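Local coordinates for 401aa long hypothetical glucose-1-phosphate thymidylyltransferase (Sulfolobus tokodaii, PDB 2GGO), which probably catalyses both uridylyl transfer and acetyl transfer in making UDP-N-acetylglucosamine and UDP-N-acetylgalactosamine, besides acting as a sugar-1-phosphate thymidylyltransferase, at residues K2-A7 with A93-G98. Sequence-based numbering, arbitrary orientation.
Sequences KAFILA and ALIIYG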
# COMPACT_ATOMS: atom_id res chain seq x y z
N LYS A 2 -1.20 -15.77 19.04
CA LYS A 2 -2.26 -15.12 18.28
C LYS A 2 -1.69 -13.90 17.60
O LYS A 2 -0.78 -13.25 18.15
CB LYS A 2 -3.40 -14.70 19.20
CG LYS A 2 -4.58 -15.61 19.19
CD LYS A 2 -5.58 -15.16 20.27
CE LYS A 2 -7.04 -15.19 19.77
NZ LYS A 2 -7.72 -16.52 19.96
N ALA A 3 -2.20 -13.60 16.41
CA ALA A 3 -1.80 -12.41 15.67
C ALA A 3 -3.02 -11.52 15.49
O ALA A 3 -4.13 -12.00 15.30
CB ALA A 3 -1.21 -12.79 14.33
N PHE A 4 -2.81 -10.20 15.60
CA PHE A 4 -3.85 -9.21 15.31
C PHE A 4 -3.30 -8.28 14.28
O PHE A 4 -2.24 -7.70 14.49
CB PHE A 4 -4.29 -8.43 16.55
CG PHE A 4 -5.02 -9.28 17.57
CD1 PHE A 4 -6.41 -9.29 17.64
CD2 PHE A 4 -4.30 -10.12 18.44
CE1 PHE A 4 -7.09 -10.10 18.57
CE2 PHE A 4 -4.97 -10.96 19.37
CZ PHE A 4 -6.36 -10.95 19.44
N ILE A 5 -4.00 -8.18 13.16
CA ILE A 5 -3.69 -7.18 12.10
C ILE A 5 -4.62 -6.00 12.27
O ILE A 5 -5.83 -6.16 12.24
CB ILE A 5 -3.81 -7.77 10.70
CG1 ILE A 5 -2.87 -8.96 10.56
CG2 ILE A 5 -3.46 -6.69 9.61
CD1 ILE A 5 -3.25 -9.91 9.45
N LEU A 6 -4.06 -4.81 12.50
CA LEU A 6 -4.85 -3.62 12.69
C LEU A 6 -5.03 -2.96 11.31
O LEU A 6 -4.09 -2.38 10.74
CB LEU A 6 -4.18 -2.69 13.70
CG LEU A 6 -3.74 -3.31 15.05
CD1 LEU A 6 -3.11 -2.30 16.00
CD2 LEU A 6 -4.87 -3.99 15.68
N ALA A 7 -6.25 -3.12 10.79
CA ALA A 7 -6.65 -2.70 9.45
C ALA A 7 -7.92 -1.83 9.50
O ALA A 7 -8.82 -1.98 8.67
CB ALA A 7 -6.89 -3.91 8.58
N ALA A 93 0.24 -11.72 22.29
CA ALA A 93 -0.23 -11.56 20.92
C ALA A 93 0.82 -10.86 20.10
O ALA A 93 1.55 -10.02 20.63
CB ALA A 93 -1.53 -10.81 20.87
N LEU A 94 0.92 -11.26 18.83
CA LEU A 94 1.62 -10.51 17.79
C LEU A 94 0.63 -9.52 17.15
O LEU A 94 -0.46 -9.90 16.72
CB LEU A 94 2.22 -11.44 16.75
CG LEU A 94 3.19 -10.77 15.78
CD1 LEU A 94 4.56 -10.61 16.35
CD2 LEU A 94 3.29 -11.57 14.54
N ILE A 95 1.00 -8.23 17.17
CA ILE A 95 0.20 -7.13 16.65
C ILE A 95 0.96 -6.58 15.45
O ILE A 95 2.16 -6.29 15.55
CB ILE A 95 -0.02 -6.04 17.75
CG1 ILE A 95 -1.25 -6.32 18.62
CG2 ILE A 95 -0.25 -4.68 17.14
CD1 ILE A 95 -1.45 -7.74 19.04
N ILE A 96 0.32 -6.52 14.30
CA ILE A 96 0.90 -5.77 13.17
C ILE A 96 -0.08 -4.79 12.55
O ILE A 96 -1.30 -4.99 12.62
CB ILE A 96 1.53 -6.64 12.06
CG1 ILE A 96 0.47 -7.43 11.32
CG2 ILE A 96 2.66 -7.56 12.61
CD1 ILE A 96 1.06 -8.09 10.14
N TYR A 97 0.46 -3.71 11.99
CA TYR A 97 -0.34 -2.66 11.36
C TYR A 97 -0.67 -3.07 9.96
O TYR A 97 0.16 -3.65 9.26
CB TYR A 97 0.36 -1.32 11.41
CG TYR A 97 0.34 -0.77 12.80
CD1 TYR A 97 -0.83 -0.22 13.34
CD2 TYR A 97 1.48 -0.81 13.59
CE1 TYR A 97 -0.85 0.27 14.65
CE2 TYR A 97 1.49 -0.30 14.89
CZ TYR A 97 0.33 0.23 15.42
OH TYR A 97 0.38 0.73 16.72
N GLY A 98 -1.91 -2.82 9.58
CA GLY A 98 -2.41 -3.31 8.31
C GLY A 98 -1.86 -2.68 7.04
O GLY A 98 -2.23 -3.10 5.94
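Phe4 and Ile96 trade backbone hydrogen bonds with the opposite strand in the manner of a parallel sheet. Phe4 N donates to Leu94 O (2.6 Å), and Ile96 N to Phe4 O (2.8 Å). Leu94 N to Lys2 O and Leu6 N to Ile96 O extend the series, with N-H...O angles all above 155°. The fifth bond, from Gly98 N to Leu6 O at 2.5 Å, is more bent (137°), its donor lying above the carbonyl plane. Gly98 has no side chain, and a CB there would clash with Leu6 O. Strand 2-6 also bonds to strand 48-53 along its other edge, which makes it an interior strand.

On one face, Phe4 CG is set anti to its carbonyl carbon (chi1 -67°), and the ring presents the CD2 edge to Ala93 CB, 3.7 Å away and near the ring plane. Ile95 CD1 approaches Phe4 CD2 obliquely at 3.8 Å, while its other branch, CG2, meets Leu6 CD1. Leu6 CD1 also lies 3.7 Å from Tyr97 CE1. An alanine in place of Phe4 would probably leave Ala93 CB and Ile95 CD1 without their aromatic neighbour and open a gap beside them. On the reverse face, Ile5 and Ile96 run side by side, CG1 to CG1 at 3.8 Å, and Gln37 of helix 33-43 touches both.

The two strands are central to the nucleotidyltransferase sheet, of the GT-A type. Apolar contacts hold Leu6 beside Tyr97, a probable N-acetylglucosamine 1-phosphate-binding residue whose side chain touches Thr80 of the same predicted site. Parallel backbone bonds, with apolar side chains packed on both faces, thus make a rigid pair in the middle of the sheet, which probably helps to position Tyr97 at the C-terminal end of its strand.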